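Local coordinates for protein ribosomal RNA small subunit methyltransferase E (Legionella pneumophila, PDB 5O95) that binds S-adenosyl-L-methionine and probably methylates the N3 position of a specific uridine in 16S rRNA of the assembled 30S ribosomal subunit, at residues I7-P12 with E41-F46; E52-I57 with I69-E74; A86-K91 with E116-K121; T111-E116 with Q155-D160. All coordinates share one frame; numbering follows the deposited sequence.

Contact 1. Residues I7-P12 with E41-F46; sequences IRIYQP and EQLTLF
R8 and F46 meet on one face of a sheet, where the R8 side chain runs over the F46 ring. R8 CB lies 4.1 Å from F46 CE1. R8 CG passes T44 and comes 4.1 Å from T44 CB. The chain then bends at chi3 (51°), which turns the guanidinium back over the ring. R8 CZ sits 4.2 Å from the F46 ring centroid, off-centre, with the two planes only 10° apart. At the tip, NH2 of R8 is 3.4 Å from F46 CE1. This is a flat stack with cation-pi character. The opposite ring face takes the Y10 backbone and Y10 CB, which makes an off-centre CH-pi contact. F46 CG stands between its own backbone N and carbonyl carbon (chi1 63°), and this carries the ring across to the strand of R8.

Strands 8-10 and 42-46 are parallel neighbours at the margin of the mixed PUA-like sheet. T44 N to I7 O (2.9 Å) and Q11 N to F46 O (2.8 Å) are the first and last of four backbone bonds. On the other sheet face, I9 CB packs on L45 CD2 at 3.8 Å, beneath helix 25-34.

R8 NE bonds to E143 O, R8 NH2 to C142 O and N148 OD1. R8 NH1 has a long, weak ion pair with E52 OE2. Stack and bonds fix the group's rotation, and the neutral oxygens probably help stabilise its buried charge.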
# COMPACT_ATOMS: atom_id res chain seq x y z
N ILE B 7 -18.98 -0.53 -15.10
CA ILE B 7 -19.26 -0.49 -13.67
C ILE B 7 -19.66 -1.87 -13.17
O ILE B 7 -20.53 -2.54 -13.75
CB ILE B 7 -20.36 0.55 -13.42
CG1 ILE B 7 -19.84 1.96 -13.71
CG2 ILE B 7 -20.90 0.43 -12.00
CD1 ILE B 7 -18.73 2.40 -12.79
N ARG B 8 -19.04 -2.31 -12.07
CA ARG B 8 -19.33 -3.59 -11.43
C ARG B 8 -20.08 -3.36 -10.12
O ARG B 8 -19.74 -2.46 -9.35
CB ARG B 8 -18.05 -4.35 -11.10
CG ARG B 8 -17.37 -4.94 -12.33
CD ARG B 8 -15.91 -5.25 -12.03
NE ARG B 8 -15.76 -6.04 -10.81
CZ ARG B 8 -16.02 -7.34 -10.72
NH1 ARG B 8 -16.46 -8.05 -11.79
NH2 ARG B 8 -15.88 -7.96 -9.56
N ILE B 9 -21.09 -4.20 -9.86
CA ILE B 9 -21.97 -4.06 -8.70
C ILE B 9 -22.20 -5.45 -8.12
O ILE B 9 -22.64 -6.35 -8.84
CB ILE B 9 -23.33 -3.42 -9.08
CG1 ILE B 9 -23.16 -2.02 -9.69
CG2 ILE B 9 -24.27 -3.38 -7.88
CD1 ILE B 9 -22.61 -0.98 -8.68
N TYR B 10 -21.95 -5.62 -6.83
CA TYR B 10 -22.20 -6.90 -6.19
C TYR B 10 -23.68 -7.03 -5.88
O TYR B 10 -24.27 -6.16 -5.22
CB TYR B 10 -21.45 -6.92 -4.85
CG TYR B 10 -21.81 -8.06 -3.94
CD1 TYR B 10 -21.51 -9.38 -4.27
CD2 TYR B 10 -22.48 -7.82 -2.75
CE1 TYR B 10 -21.83 -10.43 -3.42
CE2 TYR B 10 -22.82 -8.86 -1.88
CZ TYR B 10 -22.51 -10.16 -2.22
OH TYR B 10 -22.84 -11.17 -1.35
N GLN B 11 -24.30 -8.12 -6.36
CA GLN B 11 -25.66 -8.47 -5.96
C GLN B 11 -25.68 -9.97 -5.70
O GLN B 11 -25.36 -10.75 -6.62
CB GLN B 11 -26.66 -8.17 -7.08
CG GLN B 11 -26.97 -6.69 -7.33
CD GLN B 11 -27.78 -6.10 -6.21
OE1 GLN B 11 -29.02 -6.09 -6.25
NE2 GLN B 11 -27.09 -5.59 -5.18
N PRO B 12 -26.04 -10.42 -4.50
CA PRO B 12 -26.09 -11.85 -4.24
C PRO B 12 -27.25 -12.47 -5.01
O PRO B 12 -28.22 -11.80 -5.37
CB PRO B 12 -26.34 -11.93 -2.73
CG PRO B 12 -27.04 -10.65 -2.41
CD PRO B 12 -26.38 -9.62 -3.31
N GLU B 41 -27.69 2.29 -19.75
CA GLU B 41 -26.29 2.07 -19.42
C GLU B 41 -26.04 0.63 -18.97
O GLU B 41 -26.92 -0.05 -18.43
CB GLU B 41 -25.83 3.05 -18.34
CG GLU B 41 -25.94 4.52 -18.77
CD GLU B 41 -25.38 5.48 -17.73
OE1 GLU B 41 -24.26 5.23 -17.23
OE2 GLU B 41 -26.06 6.48 -17.42
N GLN B 42 -24.82 0.16 -19.21
CA GLN B 42 -24.42 -1.21 -18.92
C GLN B 42 -23.86 -1.34 -17.51
O GLN B 42 -23.24 -0.41 -16.98
CB GLN B 42 -23.36 -1.67 -19.92
CG GLN B 42 -23.81 -1.59 -21.36
CD GLN B 42 -24.90 -2.60 -21.65
OE1 GLN B 42 -24.82 -3.75 -21.22
NE2 GLN B 42 -25.94 -2.17 -22.36
N LEU B 43 -24.05 -2.52 -16.93
CA LEU B 43 -23.50 -2.89 -15.64
C LEU B 43 -23.08 -4.34 -15.69
O LEU B 43 -23.68 -5.15 -16.41
CB LEU B 43 -24.56 -2.82 -14.51
CG LEU B 43 -25.14 -1.49 -14.06
CD1 LEU B 43 -26.28 -1.70 -13.08
CD2 LEU B 43 -24.04 -0.68 -13.41
N THR B 44 -22.07 -4.68 -14.92
CA THR B 44 -21.68 -6.07 -14.69
C THR B 44 -22.00 -6.36 -13.24
O THR B 44 -21.35 -5.82 -12.34
CB THR B 44 -20.20 -6.28 -14.96
OG1 THR B 44 -19.88 -5.96 -16.33
CG2 THR B 44 -19.81 -7.74 -14.68
N LEU B 45 -23.03 -7.17 -13.00
CA LEU B 45 -23.27 -7.61 -11.64
C LEU B 45 -22.43 -8.85 -11.37
O LEU B 45 -22.09 -9.59 -12.29
CB LEU B 45 -24.74 -7.98 -11.44
CG LEU B 45 -25.69 -6.94 -12.02
CD1 LEU B 45 -27.15 -7.44 -11.90
CD2 LEU B 45 -25.51 -5.58 -11.36
N PHE B 46 -22.05 -9.05 -10.12
CA PHE B 46 -21.46 -10.32 -9.74
C PHE B 46 -22.02 -10.72 -8.39
O PHE B 46 -22.46 -9.87 -7.61
CB PHE B 46 -19.92 -10.27 -9.73
CG PHE B 46 -19.37 -9.31 -8.72
CD1 PHE B 46 -19.33 -7.95 -9.00
CD2 PHE B 46 -18.94 -9.76 -7.48
CE1 PHE B 46 -18.84 -7.04 -8.06
CE2 PHE B 46 -18.43 -8.85 -6.53
CZ PHE B 46 -18.41 -7.50 -6.83
O HOH W 1 -20.81 0.83 -16.99

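Contact 2. Residues E52-I57 with I69-E74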
# COMPACT_ATOMS: atom_id res chain seq x y z
N GLU B 52 -20.46 -13.51 -13.37
CA GLU B 52 -20.67 -12.14 -13.80
C GLU B 52 -21.92 -12.10 -14.67
O GLU B 52 -22.09 -12.94 -15.57
CB GLU B 52 -19.48 -11.62 -14.60
CG GLU B 52 -18.30 -11.22 -13.71
CD GLU B 52 -17.14 -10.66 -14.50
OE1 GLU B 52 -17.26 -10.39 -15.72
OE2 GLU B 52 -16.07 -10.44 -13.89
N PHE B 53 -22.80 -11.13 -14.41
CA PHE B 53 -24.07 -10.99 -15.11
C PHE B 53 -24.01 -9.69 -15.90
O PHE B 53 -23.93 -8.60 -15.33
CB PHE B 53 -25.22 -10.97 -14.10
CG PHE B 53 -25.27 -12.22 -13.25
CD1 PHE B 53 -24.50 -12.30 -12.09
CD2 PHE B 53 -26.09 -13.29 -13.62
CE1 PHE B 53 -24.51 -13.46 -11.32
CE2 PHE B 53 -26.10 -14.45 -12.86
CZ PHE B 53 -25.33 -14.52 -11.70
N THR B 54 -24.02 -9.80 -17.23
CA THR B 54 -24.02 -8.60 -18.05
C THR B 54 -25.43 -8.07 -18.08
O THR B 54 -26.37 -8.80 -18.40
CB THR B 54 -23.54 -8.93 -19.46
OG1 THR B 54 -22.21 -9.45 -19.40
CG2 THR B 54 -23.53 -7.68 -20.34
N ALA B 55 -25.59 -6.80 -17.72
CA ALA B 55 -26.92 -6.25 -17.51
C ALA B 55 -26.97 -4.84 -18.07
O ALA B 55 -25.95 -4.20 -18.32
CB ALA B 55 -27.32 -6.23 -16.02
N SER B 56 -28.18 -4.36 -18.27
CA SER B 56 -28.39 -2.98 -18.66
C SER B 56 -29.53 -2.41 -17.83
O SER B 56 -30.43 -3.14 -17.38
CB SER B 56 -28.68 -2.83 -20.14
OG SER B 56 -29.86 -3.53 -20.46
N ILE B 57 -29.48 -1.10 -17.64
CA ILE B 57 -30.48 -0.44 -16.82
C ILE B 57 -31.74 -0.26 -17.65
O ILE B 57 -31.72 0.43 -18.68
CB ILE B 57 -29.96 0.90 -16.28
CG1 ILE B 57 -28.75 0.62 -15.37
CG2 ILE B 57 -31.07 1.61 -15.54
CD1 ILE B 57 -28.24 1.84 -14.62
N ILE B 69 -30.99 -8.63 -17.14
CA ILE B 69 -29.85 -9.52 -17.25
C ILE B 69 -29.81 -10.05 -18.68
O ILE B 69 -30.75 -10.71 -19.14
CB ILE B 69 -29.96 -10.70 -16.27
CG1 ILE B 69 -30.27 -10.22 -14.84
CG2 ILE B 69 -28.70 -11.55 -16.34
CD1 ILE B 69 -29.17 -9.46 -14.23
N ALA B 70 -28.71 -9.78 -19.39
CA ALA B 70 -28.57 -10.27 -20.75
C ALA B 70 -27.84 -11.61 -20.83
O ALA B 70 -28.20 -12.47 -21.63
CB ALA B 70 -27.82 -9.24 -21.60
N SER B 71 -26.79 -11.79 -20.02
CA SER B 71 -25.98 -12.99 -20.15
C SER B 71 -25.19 -13.20 -18.87
O SER B 71 -25.07 -12.29 -18.03
CB SER B 71 -25.07 -12.92 -21.38
OG SER B 71 -24.13 -11.88 -21.19
N VAL B 72 -24.72 -14.43 -18.69
CA VAL B 72 -24.03 -14.87 -17.48
C VAL B 72 -22.71 -15.51 -17.89
O VAL B 72 -22.66 -16.24 -18.89
CB VAL B 72 -24.88 -15.87 -16.68
CG1 VAL B 72 -24.24 -16.15 -15.32
CG2 VAL B 72 -26.29 -15.34 -16.50
N LEU B 73 -21.63 -15.24 -17.15
CA LEU B 73 -20.32 -15.79 -17.50
C LEU B 73 -19.60 -16.17 -16.21
O LEU B 73 -19.59 -15.38 -15.27
CB LEU B 73 -19.47 -14.77 -18.26
CG LEU B 73 -18.11 -15.29 -18.74
CD1 LEU B 73 -18.31 -16.39 -19.79
CD2 LEU B 73 -17.27 -14.16 -19.32
N GLU B 74 -19.03 -17.37 -16.16
CA GLU B 74 -18.23 -17.75 -15.00
C GLU B 74 -16.85 -17.11 -15.13
O GLU B 74 -16.15 -17.30 -16.13
CB GLU B 74 -18.12 -19.26 -14.90
CG GLU B 74 -19.51 -19.90 -14.84
CD GLU B 74 -19.53 -21.27 -14.20
OE1 GLU B 74 -18.45 -21.79 -13.87
OE2 GLU B 74 -20.64 -21.82 -14.01
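A classic beta bulge interrupts the hairpin of strands 51-61 and 64-74, with two residues, A70 and S71, set against the single residue T54. The carbonyl oxygen of T54 receives A70 N at 2.7 Å. S71 N reaches the same T54 oxygen only weakly, at 3.4 Å. In return, T54 N donates to S71 O. Beyond the bulge the pairing shifts by one residue, and A55 stands opposite I69 in a non-hydrogen-bonded pair. Toward the other end, E52 and L73 exchange two backbone bonds, with E52 N 2.8 Å from L73 O.

These antiparallel strands are central in the mixed sheet of the PUA-like domain, with strand 42-46 beyond 51-61. F53, A55, I69 and V72 share one face. F53 and V72 run alongside each other. Both valine methyls meet the ring: V72 CG1 is 3.5 Å from F53 CE2, and V72 CG2 comes equally near F53 CD2. I69 CG2 approaches the ring at its edge, 4.2 Å from F53 CD2. Chi1 (-50°) and chi2 (-67°) of I69 together bring its CD1 to 4.1 Å from A55 CB.

On the other face, S71 OG rests against T54 CB at 3.5 Å. E52 extends its chain on this face too. Its carboxylate OE2 accepts a bond from N148 ND2 and forms a salt bridge with R77.

Contact 3. Residues A86-K91 with E116-K121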
# COMPACT_ATOMS: atom_id res chain seq x y z
N ALA B 86 -4.50 -11.80 9.78
CA ALA B 86 -4.98 -11.41 11.11
C ALA B 86 -4.31 -10.07 11.39
O ALA B 86 -3.09 -10.02 11.56
CB ALA B 86 -4.60 -12.45 12.16
N GLN B 87 -5.08 -8.99 11.33
CA GLN B 87 -4.54 -7.63 11.37
C GLN B 87 -4.92 -7.02 12.70
O GLN B 87 -6.11 -6.90 13.01
CB GLN B 87 -5.14 -6.79 10.24
CG GLN B 87 -4.62 -5.35 10.18
CD GLN B 87 -3.17 -5.26 9.69
OE1 GLN B 87 -2.67 -6.18 9.06
NE2 GLN B 87 -2.49 -4.16 10.01
N ALA B 88 -3.91 -6.63 13.48
CA ALA B 88 -4.20 -6.03 14.78
C ALA B 88 -4.97 -4.73 14.60
O ALA B 88 -4.70 -3.95 13.68
CB ALA B 88 -2.89 -5.78 15.53
N ILE B 89 -5.94 -4.49 15.49
CA ILE B 89 -6.72 -3.26 15.41
C ILE B 89 -5.83 -2.07 15.75
O ILE B 89 -4.80 -2.19 16.42
CB ILE B 89 -7.99 -3.33 16.27
CG1 ILE B 89 -7.65 -3.56 17.74
CG2 ILE B 89 -8.91 -4.43 15.74
CD1 ILE B 89 -8.88 -3.47 18.68
N SER B 90 -6.20 -0.90 15.23
CA SER B 90 -5.32 0.24 15.27
C SER B 90 -6.15 1.51 15.37
O SER B 90 -7.35 1.52 15.10
CB SER B 90 -4.40 0.29 14.04
OG SER B 90 -5.19 0.32 12.86
N LYS B 91 -5.48 2.59 15.77
CA LYS B 91 -6.12 3.90 15.86
C LYS B 91 -6.37 4.47 14.46
O LYS B 91 -5.85 3.98 13.44
CB LYS B 91 -5.27 4.85 16.69
CG LYS B 91 -3.98 5.21 16.01
CD LYS B 91 -3.06 5.96 16.95
CE LYS B 91 -1.81 6.42 16.20
NZ LYS B 91 -0.96 7.30 17.05
N GLU B 116 -2.06 -7.53 22.99
CA GLU B 116 -1.80 -6.85 24.26
C GLU B 116 -1.40 -5.40 24.05
O GLU B 116 -1.78 -4.52 24.84
CB GLU B 116 -0.73 -7.62 25.02
CG GLU B 116 -0.36 -7.05 26.38
CD GLU B 116 0.60 -7.95 27.15
OE1 GLU B 116 0.23 -9.09 27.50
OE2 GLU B 116 1.75 -7.51 27.41
N ARG B 117 -0.67 -5.11 22.97
CA ARG B 117 -0.13 -3.77 22.74
C ARG B 117 -0.94 -2.93 21.76
O ARG B 117 -0.45 -1.89 21.32
CB ARG B 117 1.33 -3.86 22.32
CG ARG B 117 2.16 -4.59 23.34
CD ARG B 117 3.63 -4.50 23.04
NE ARG B 117 4.44 -5.06 24.12
CZ ARG B 117 5.72 -5.38 23.97
NH1 ARG B 117 6.30 -5.20 22.79
NH2 ARG B 117 6.42 -5.88 24.99
N CYS B 118 -2.16 -3.34 21.41
CA CYS B 118 -2.98 -2.48 20.56
C CYS B 118 -3.29 -1.16 21.26
O CYS B 118 -3.43 -1.10 22.48
CB CYS B 118 -4.27 -3.19 20.16
SG CYS B 118 -3.99 -4.59 19.07
N GLN B 119 -3.37 -0.09 20.47
CA GLN B 119 -3.55 1.24 21.04
C GLN B 119 -5.00 1.56 21.39
O GLN B 119 -5.25 2.61 22.00
CB GLN B 119 -3.03 2.30 20.06
CG GLN B 119 -1.52 2.41 19.98
CD GLN B 119 -1.06 3.40 18.92
OE1 GLN B 119 -0.95 3.05 17.74
NE2 GLN B 119 -0.79 4.63 19.33
N VAL B 120 -5.95 0.70 21.03
CA VAL B 120 -7.35 1.09 20.96
C VAL B 120 -8.23 0.05 21.64
O VAL B 120 -7.83 -1.09 21.86
CB VAL B 120 -7.82 1.30 19.51
CG1 VAL B 120 -7.12 2.50 18.90
CG2 VAL B 120 -7.53 0.05 18.70
N LYS B 121 -9.44 0.49 21.96
CA LYS B 121 -10.51 -0.35 22.49
C LYS B 121 -11.80 0.04 21.79
O LYS B 121 -12.08 1.23 21.61
CB LYS B 121 -10.68 -0.13 23.99
CG LYS B 121 -9.51 -0.59 24.84
CD LYS B 121 -9.43 -2.11 24.90
CE LYS B 121 -10.76 -2.70 25.35
NZ LYS B 121 -11.26 -2.06 26.59
O HOH W 2 -2.84 -0.71 17.71
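C118 turns its sulfur toward the end of strand 82-88, with C118 SG 3.9 Å from A88 CB and 4.0 Å from I89 CG1. The segment 116-121 belongs to the loop between strand 109-114 and helix 124-145 of the SPOUT methyltransferase domain. It packs over the segment that leaves strand 82-88, an inner strand of the parallel sheet. The A88 side chain lies about 4 Å from G197, and the side chains of S90 and T227 are about 5 Å apart. Both G197 and T227 belong to S-adenosyl-L-methionine binding sites of this protein, so the contact borders the cofactor region.

Q119 follows. Its N donates to a water that in turn donates to I89 O, and this water bridges the two backbones. The Q119 side chain is poorly ordered and runs obliquely across the extended chain of K91.

V120 then divides its two methyls between neighbours. V120 CG2 packs on I89 CG1 at 3.7 Å. A chi1 of 60° swings the CG1 branch of I89 toward V120, and I89 CD1 also reaches V120 CG2, at 3.8 Å. The other methyl, V120 CG1, presses tightly on the K91 backbone, 3.5 Å from K91 CA.

Contact 4. Residues T111-E116 with Q155-D160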
# COMPACT_ATOMS: atom_id res chain seq x y z
N THR B 111 -9.19 -11.47 9.70
CA THR B 111 -9.65 -11.43 11.09
C THR B 111 -9.11 -10.18 11.77
O THR B 111 -7.88 -10.01 11.85
CB THR B 111 -9.18 -12.67 11.87
OG1 THR B 111 -9.79 -13.85 11.31
CG2 THR B 111 -9.56 -12.55 13.36
N PRO B 112 -9.95 -9.27 12.26
CA PRO B 112 -9.45 -8.20 13.13
C PRO B 112 -8.93 -8.83 14.41
O PRO B 112 -9.58 -9.69 15.01
CB PRO B 112 -10.69 -7.33 13.38
CG PRO B 112 -11.66 -7.71 12.25
CD PRO B 112 -11.39 -9.16 12.00
N LEU B 113 -7.73 -8.43 14.82
CA LEU B 113 -7.02 -9.09 15.90
C LEU B 113 -6.87 -8.13 17.07
O LEU B 113 -6.56 -6.95 16.88
CB LEU B 113 -5.64 -9.55 15.42
CG LEU B 113 -4.87 -10.52 16.30
CD1 LEU B 113 -5.62 -11.85 16.46
CD2 LEU B 113 -3.48 -10.75 15.72
N ILE B 114 -7.08 -8.63 18.28
CA ILE B 114 -6.83 -7.87 19.51
C ILE B 114 -5.63 -8.50 20.17
O ILE B 114 -5.61 -9.71 20.42
CB ILE B 114 -8.06 -7.89 20.43
CG1 ILE B 114 -9.29 -7.43 19.65
CG2 ILE B 114 -7.79 -6.99 21.63
CD1 ILE B 114 -10.61 -7.77 20.35
N THR B 115 -4.60 -7.69 20.42
CA THR B 115 -3.37 -8.12 21.06
C THR B 115 -3.08 -7.16 22.20
O THR B 115 -3.74 -6.13 22.37
CB THR B 115 -2.19 -8.14 20.07
OG1 THR B 115 -1.68 -6.82 19.90
CG2 THR B 115 -2.61 -8.70 18.72
N GLU B 116 -2.06 -7.53 22.99
CA GLU B 116 -1.80 -6.85 24.26
C GLU B 116 -1.40 -5.40 24.05
O GLU B 116 -1.78 -4.52 24.84
CB GLU B 116 -0.73 -7.62 25.02
CG GLU B 116 -0.36 -7.05 26.38
CD GLU B 116 0.60 -7.95 27.15
OE1 GLU B 116 0.23 -9.09 27.50
OE2 GLU B 116 1.75 -7.51 27.41
N GLN B 155 -15.16 -12.53 12.66
CA GLN B 155 -15.37 -11.75 13.87
C GLN B 155 -14.03 -11.50 14.58
O GLN B 155 -13.15 -12.36 14.55
CB GLN B 155 -16.32 -12.49 14.80
CG GLN B 155 -17.75 -12.52 14.29
CD GLN B 155 -18.33 -11.13 14.16
OE1 GLN B 155 -18.20 -10.29 15.06
NE2 GLN B 155 -18.97 -10.87 13.02
N PRO B 156 -13.84 -10.33 15.19
CA PRO B 156 -12.59 -10.08 15.91
C PRO B 156 -12.36 -11.10 17.01
O PRO B 156 -13.29 -11.56 17.66
CB PRO B 156 -12.79 -8.67 16.49
CG PRO B 156 -13.79 -8.03 15.58
CD PRO B 156 -14.73 -9.15 15.21
N VAL B 157 -11.08 -11.46 17.21
CA VAL B 157 -10.71 -12.38 18.28
C VAL B 157 -9.40 -11.90 18.89
O VAL B 157 -8.62 -11.16 18.27
CB VAL B 157 -10.56 -13.85 17.83
CG1 VAL B 157 -11.90 -14.43 17.34
CG2 VAL B 157 -9.47 -14.00 16.78
N TYR B 158 -9.16 -12.35 20.12
CA TYR B 158 -7.85 -12.15 20.74
C TYR B 158 -6.82 -13.10 20.15
O TYR B 158 -7.15 -14.14 19.56
CB TYR B 158 -7.92 -12.34 22.25
CG TYR B 158 -8.59 -11.19 22.98
CD1 TYR B 158 -9.96 -11.13 23.11
CD2 TYR B 158 -7.83 -10.16 23.52
CE1 TYR B 158 -10.57 -10.07 23.76
CE2 TYR B 158 -8.43 -9.11 24.18
CZ TYR B 158 -9.79 -9.07 24.29
OH TYR B 158 -10.39 -8.02 24.95
N LEU B 159 -5.56 -12.74 20.33
CA LEU B 159 -4.47 -13.50 19.72
C LEU B 159 -4.49 -14.96 20.14
O LEU B 159 -4.20 -15.85 19.32
CB LEU B 159 -3.14 -12.85 20.09
CG LEU B 159 -1.86 -13.54 19.62
CD1 LEU B 159 -1.60 -13.29 18.12
CD2 LEU B 159 -0.68 -13.08 20.45
N ASP B 160 -4.81 -15.25 21.40
CA ASP B 160 -4.77 -16.64 21.85
C ASP B 160 -5.81 -17.49 21.13
O ASP B 160 -5.52 -18.63 20.74
CB ASP B 160 -4.91 -16.75 23.37
CG ASP B 160 -6.20 -16.18 23.90
OD1 ASP B 160 -6.91 -15.46 23.16
OD2 ASP B 160 -6.52 -16.45 25.07
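I114 lies over one face of the Y158 ring. I114 CB stands 4.1 Å from the ring centroid and 20° off the normal, a CH-pi contact. I114 CG2 comes 3.4 Å from Y158 CE2. A chi1 of -53° puts I114 CG1 beside the backbone N and leaves CG2 on the far side from it, against the ring. Alongside, the two prolines meet through P112 CB and P156 CG at 3.9 Å. T111 CG2 touches V157 CG2 at 3.7 Å, and L113 CD2 reaches L159 CD1 at 4.0 Å.

Backbone bonds hold these side chains in place. V157 N donates to P112 O at 3.2 Å, and I114 N to V157 O at 3.0 Å. They pair strands 109-114 and 152-158 in parallel, the two strands of a beta-alpha-beta unit joined through helix 124-145. Within this chain, strand 152-158 is the outermost strand on this side of the SPOUT-domain sheet. Y158 is the N-cap residue of helix 159-165, and L159 N bonds weakly to I114 O.

Further out, helix 124-145 packs on the prolines through M127, M131 and W134. F162 touches T111, L113 and V157. T111 OG1 is hydrogen-bonded to H84 NE2.

From the N terminus, contact 1 brings strand 42-46 back beside 8-10, closing a loop that includes helix 25-34. After a short turn the chain enters the hairpin that contact 2 closes. The two contacts touch in one sheet, where L45 O and L43 O probably accept bonds from F53 N and A55 N. The chain then enters the methyltransferase domain. Contact 3 closes a loop carrying helix 94-104 and strand 109-114, contact 4 one carrying helix 124-145. They alternate along the sequence and so cross. They share E116 and meet where strands 82-88 and 109-114 are neighbours. Contact 4 adds strand 152-158 to that sheet. Contacts 2 and 3 lie about 41 Å apart, centre to centre.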